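Acetyltransferase, GNAT family (Streptococcus agalactiae 2603V/R, PDB 2PC1) probably catalyses the transfer of an acyl group, most likely acetyl, to a substrate not yet identified, as a member of the GNAT family. Local coordinates at residues D66-N70 and G71-V75; Q157-L160 and N161-Y165. All coordinates share one frame; numbering follows the deposited sequence.

Interactions 1 and 2 are two separate helix ends of one GNAT domain, each closed by a Schellman motif with a glycine at positive phi. In interaction 1 helix 61-70 turns into strand 73-78; in interaction 2 helix 154-162 gives way to the loop before strand 166-171, the outermost strand at one end of the mixed sheet. Both helix ends pack on strands of that sheet. Their centres lie about 23 Å apart on opposite sides of the chain's centre, and their nearest atoms stay about 12 Å apart, so the two do not touch. A sulfate, probably from the crystallisation liquor, is held by His158 and Lys162 in interaction 2.

Interaction 1. Residues D66-N70 and G71-V75; sequences DDILN and GYAWV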
loop_
_atom_site.group_PDB
_atom_site.type_symbol
_atom_site.label_atom_id
_atom_site.label_comp_id
_atom_site.label_asym_id
_atom_site.label_seq_id
_atom_site.Cartn_x
_atom_site.Cartn_y
_atom_site.Cartn_z
ATOM N N ASP A 66 11.382 10.574 0.032
ATOM C CA ASP A 66 12.264 9.414 -0.047
ATOM C C ASP A 66 11.701 8.350 -1.002
ATOM O O ASP A 66 12.425 7.781 -1.805
ATOM C CB ASP A 66 12.584 8.829 1.334
ATOM C CG ASP A 66 13.620 9.656 2.105
ATOM O OD1 ASP A 66 14.254 10.544 1.505
ATOM O OD2 ASP A 66 13.822 9.377 3.309
ATOM N N ASP A 67 10.393 8.108 -0.944
ATOM C CA ASP A 67 9.746 7.199 -1.885
ATOM C C ASP A 67 9.923 7.625 -3.331
ATOM O O ASP A 67 10.160 6.815 -4.186
ATOM C CB ASP A 67 8.230 7.073 -1.596
ATOM C CG ASP A 67 7.905 6.218 -0.407
ATOM O OD1 ASP A 67 8.766 5.474 0.102
ATOM O OD2 ASP A 67 6.729 6.280 0.025
ATOM N N ILE A 68 9.824 8.920 -3.600
ATOM C CA ILE A 68 10.030 9.427 -4.945
ATOM C C ILE A 68 11.500 9.310 -5.364
ATOM O O ILE A 68 11.787 8.874 -6.483
ATOM C CB ILE A 68 9.498 10.881 -5.075
ATOM C CG1 ILE A 68 7.978 10.905 -4.864
ATOM C CG2 ILE A 68 9.836 11.450 -6.465
ATOM C CD1 ILE A 68 7.381 12.298 -4.730
ATOM N N LEU A 69 12.428 9.675 -4.472
ATOM C CA LEU A 69 13.855 9.537 -4.757
ATOM C C LEU A 69 14.235 8.098 -5.032
ATOM O O LEU A 69 15.035 7.825 -5.939
ATOM C CB LEU A 69 14.682 10.079 -3.582
ATOM C CG LEU A 69 14.581 11.584 -3.325
ATOM C CD1 LEU A 69 15.348 11.952 -2.041
ATOM C CD2 LEU A 69 15.166 12.327 -4.489
ATOM N N ASN A 70 13.676 7.182 -4.239
ATOM C CA ASN A 70 13.997 5.748 -4.353
ATOM C C ASN A 70 13.258 5.048 -5.497
ATOM O O ASN A 70 13.528 3.874 -5.765
ATOM C CB ASN A 70 13.714 5.011 -3.033
ATOM C CG ASN A 70 14.661 5.416 -1.901
ATOM O OD1 ASN A 70 15.844 5.665 -2.129
ATOM N ND2 ASN A 70 14.151 5.445 -0.674
ATOM N N GLY A 71 12.311 5.719 -6.156
ATOM C CA GLY A 71 11.580 5.104 -7.260
ATOM C C GLY A 71 10.458 4.173 -6.794
ATOM O O GLY A 71 10.004 3.278 -7.545
ATOM N N TYR A 72 10.021 4.366 -5.552
ATOM C CA TYR A 72 8.971 3.556 -4.939
ATOM C C TYR A 72 7.578 4.137 -5.155
ATOM O O TYR A 72 6.599 3.414 -5.060
ATOM C CB TYR A 72 9.169 3.474 -3.447
ATOM C CG TYR A 72 10.470 2.908 -2.944
ATOM C CD1 TYR A 72 11.255 2.069 -3.720
ATOM C CD2 TYR A 72 10.839 3.135 -1.630
ATOM C CE1 TYR A 72 12.438 1.513 -3.196
ATOM C CE2 TYR A 72 11.998 2.586 -1.095
ATOM C CZ TYR A 72 12.779 1.774 -1.888
ATOM O OH TYR A 72 13.948 1.201 -1.383
ATOM N N ALA A 73 7.487 5.457 -5.376
ATOM C CA ALA A 73 6.211 6.152 -5.290
ATOM C C ALA A 73 5.389 6.014 -6.541
ATOM O O ALA A 73 5.801 6.465 -7.622
ATOM C CB ALA A 73 6.449 7.628 -5.016
ATOM N N TRP A 74 4.220 5.397 -6.412
ATOM C CA TRP A 74 3.261 5.271 -7.500
ATOM C C TRP A 74 1.993 6.011 -7.156
ATOM O O TRP A 74 1.568 6.045 -6.000
ATOM C CB TRP A 74 2.902 3.807 -7.722
ATOM C CG TRP A 74 3.981 3.028 -8.395
ATOM C CD1 TRP A 74 5.095 2.535 -7.817
ATOM C CD2 TRP A 74 4.043 2.656 -9.769
ATOM N NE1 TRP A 74 5.859 1.866 -8.740
ATOM C CE2 TRP A 74 5.238 1.937 -9.967
ATOM C CE3 TRP A 74 3.206 2.860 -10.870
ATOM C CZ2 TRP A 74 5.593 1.417 -11.211
ATOM C CZ3 TRP A 74 3.575 2.359 -12.097
ATOM C CH2 TRP A 74 4.740 1.625 -12.252
ATOM N N VAL A 75 1.351 6.553 -8.188
ATOM C CA VAL A 75 0.052 7.215 -8.023
ATOM C C VAL A 75 -0.958 6.699 -9.020
ATOM O O VAL A 75 -0.597 6.173 -10.089
ATOM C CB VAL A 75 0.167 8.756 -8.143
ATOM C CG1 VAL A 75 0.941 9.296 -6.964
ATOM C CG2 VAL A 75 0.824 9.179 -9.471
#
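Asp67 O accepts Tyr72 N at 2.8 Å as the chain leaves helix 61-70 for strand 73-78. This bond and a second one, from Gly71 N to Ile68 O, together with the positive phi of Gly71, define a Schellman motif closing the helix. Asp67 O takes the Tyr72 N-H well, in its carbonyl plane, and the Ala73 N-H only weakly. Gly71 N approaches Ile68 O from well above that carbonyl's plane, not along a lone pair.

The Tyr72 ring folds back against the last turn. Asn70 CB sits over the centre of one ring face, 3.5 Å from its centroid and 8° off the normal, a close CH-pi contact. With CG anti to its carbonyl carbon (chi1 -68°), the Asn70 side chain carries the amide over the same face toward CE2, with ND2 3.6 Å from Tyr72 CE2; amide and ring planes are turned 47° apart. Asp67 approaches differently: its OD1, also hydrogen-bonded elsewhere, meets Tyr72 CD2 at the ring edge, in the ring plane. OD2 has a salt bridge to Arg116 and a hydrogen bond with Tyr85 OH, which fix the rotation of this buried group and tie the helix end to strands 81-91 and 111-119.

Away from the ring, Ile68 and Asp67 meet the start of the strand. Ala73 lies against Asp67 CB as well as Ile68, and Ile68 also touches Pro27. Ile68 CG1 packs 3.6 Å from Ala73 CB.

Interaction 2. Residues Q157-L160 and N161-Y165; sequences QHIL and NKLGY. With SO4 (sulfate ion), chain C.
Leu160 and Tyr165 make the tight, buried side of this helix end: Leu160 CD2 stands over the centre of one face of the Tyr165 ring, 3.8 Å from its centroid and 11° off the normal, a CH-pi contact. The same leucine's O accepts Tyr165 N at 2.9 Å, so the bond anchors the Tyr165 backbone while CD2 covers the ring face. Beside it, Ile159 CG2 lies alongside Leu163 CD1 at 3.7 Å, both side chains touching Leu133 of helix 127-139.

The other flank, with partly exposed His158 and exposed Lys162, is polar and faces solvent. His158 CG is anti to its backbone N (chi1 -179°), carrying the imidazole alongside Lys162. His158 NE2 donates to sulfate O2 at 2.8 Å in a nearly straight bond (178°), the oxygen lying at the ring edge in its plane. Lys162, bent at three successive torsions, curls round to bring NZ within 2.8 Å of that same O2; NZ also has a weak bond to Gln130. Two donors thus converge on one sulfate oxygen.

Gly164, at positive phi, follows the last helical turn. Its N bonds to Asn161 O at 3.0 Å, and with the return bond from Tyr165 N to Leu160 O this marks the ending as a Schellman motif.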
loop_
_atom_site.group_PDB
_atom_site.type_symbol
_atom_site.label_atom_id
_atom_site.label_comp_id
_atom_site.label_asym_id
_atom_site.label_seq_id
_atom_site.Cartn_x
_atom_site.Cartn_y
_atom_site.Cartn_z
ATOM N N GLN A 157 -7.852 -4.880 4.991
ATOM C CA GLN A 157 -7.985 -6.352 5.002
ATOM C C GLN A 157 -8.946 -6.765 3.899
ATOM O O GLN A 157 -8.730 -7.751 3.190
ATOM C CB GLN A 157 -8.485 -6.813 6.338
ATOM C CG GLN A 157 -7.455 -6.577 7.442
ATOM C CD GLN A 157 -8.024 -6.666 8.813
ATOM O OE1 GLN A 157 -8.904 -7.456 9.053
ATOM N NE2 GLN A 157 -7.500 -5.846 9.741
ATOM N N HIS A 158 -10.037 -6.040 3.782
ATOM C CA HIS A 158 -11.051 -6.385 2.810
ATOM C C HIS A 158 -10.513 -6.271 1.387
ATOM O O HIS A 158 -10.675 -7.166 0.558
ATOM C CB HIS A 158 -12.270 -5.484 2.994
ATOM C CG HIS A 158 -13.365 -5.805 2.037
ATOM N ND1 HIS A 158 -14.227 -6.855 2.228
ATOM C CD2 HIS A 158 -13.686 -5.266 0.836
ATOM C CE1 HIS A 158 -15.050 -6.939 1.200
ATOM N NE2 HIS A 158 -14.748 -5.976 0.343
ATOM N N ILE A 159 -9.856 -5.155 1.117
ATOM C CA ILE A 159 -9.262 -4.927 -0.199
ATOM C C ILE A 159 -8.270 -6.047 -0.556
ATOM O O ILE A 159 -8.295 -6.585 -1.659
ATOM C CB ILE A 159 -8.603 -3.551 -0.268
ATOM C CG1 ILE A 159 -9.657 -2.435 -0.220
ATOM C CG2 ILE A 159 -7.753 -3.435 -1.517
ATOM C CD1 ILE A 159 -9.085 -1.089 0.148
ATOM N N LEU A 160 -7.410 -6.405 0.392
ATOM C CA LEU A 160 -6.421 -7.450 0.128
ATOM C C LEU A 160 -7.088 -8.783 -0.155
ATOM O O LEU A 160 -6.702 -9.494 -1.078
ATOM C CB LEU A 160 -5.423 -7.519 1.274
ATOM C CG LEU A 160 -4.535 -6.265 1.440
ATOM C CD1 LEU A 160 -3.724 -6.382 2.704
ATOM C CD2 LEU A 160 -3.627 -6.056 0.226
ATOM N N ASN A 161 -8.133 -9.093 0.596
ATOM C CA ASN A 161 -8.913 -10.326 0.397
ATOM C C ASN A 161 -9.511 -10.313 -1.012
ATOM O O ASN A 161 -9.419 -11.314 -1.753
ATOM C CB ASN A 161 -9.987 -10.401 1.492
ATOM C CG ASN A 161 -10.873 -11.587 1.372
ATOM O OD1 ASN A 161 -11.734 -11.620 0.506
ATOM N ND2 ASN A 161 -10.731 -12.537 2.295
ATOM N N LYS A 162 -10.090 -9.183 -1.413
ATOM C CA LYS A 162 -10.737 -9.081 -2.730
ATOM C C LYS A 162 -9.746 -9.266 -3.861
ATOM O O LYS A 162 -10.102 -9.807 -4.927
ATOM C CB LYS A 162 -11.435 -7.725 -2.885
ATOM C CG LYS A 162 -12.742 -7.599 -2.141
ATOM C CD LYS A 162 -13.878 -8.373 -2.793
ATOM C CE LYS A 162 -14.274 -7.790 -4.158
ATOM N NZ LYS A 162 -14.530 -6.312 -4.197
ATOM N N LEU A 163 -8.513 -8.829 -3.635
ATOM C CA LEU A 163 -7.464 -8.926 -4.641
ATOM C C LEU A 163 -6.827 -10.308 -4.661
ATOM O O LEU A 163 -5.989 -10.564 -5.517
ATOM C CB LEU A 163 -6.398 -7.879 -4.367
ATOM C CG LEU A 163 -6.788 -6.420 -4.620
ATOM C CD1 LEU A 163 -5.817 -5.483 -3.983
ATOM C CD2 LEU A 163 -6.880 -6.154 -6.083
ATOM N N GLY A 164 -7.201 -11.179 -3.741
ATOM C CA GLY A 164 -6.690 -12.542 -3.784
ATOM C C GLY A 164 -5.462 -12.739 -2.918
ATOM O O GLY A 164 -4.782 -13.770 -3.049
ATOM N N TYR A 165 -5.159 -11.801 -2.025
ATOM C CA TYR A 165 -4.088 -12.036 -1.065
ATOM C C TYR A 165 -4.577 -13.024 -0.032
ATOM O O TYR A 165 -5.758 -12.998 0.357
ATOM C CB TYR A 165 -3.622 -10.774 -0.351
ATOM C CG TYR A 165 -2.860 -9.765 -1.153
ATOM C CD1 TYR A 165 -3.473 -9.014 -2.147
ATOM C CD2 TYR A 165 -1.504 -9.514 -0.891
ATOM C CE1 TYR A 165 -2.765 -8.081 -2.861
ATOM C CE2 TYR A 165 -0.773 -8.566 -1.614
ATOM C CZ TYR A 165 -1.426 -7.844 -2.594
ATOM O OH TYR A 165 -0.737 -6.880 -3.311
HETATM S S SO4 C . -16.308 -4.034 -2.021
HETATM O O1 SO4 C . -17.675 -3.671 -1.638
HETATM O O2 SO4 C . -16.131 -5.476 -2.054
HETATM O O3 SO4 C . -15.996 -3.452 -3.338
HETATM O O4 SO4 C . -15.407 -3.457 -1.009
#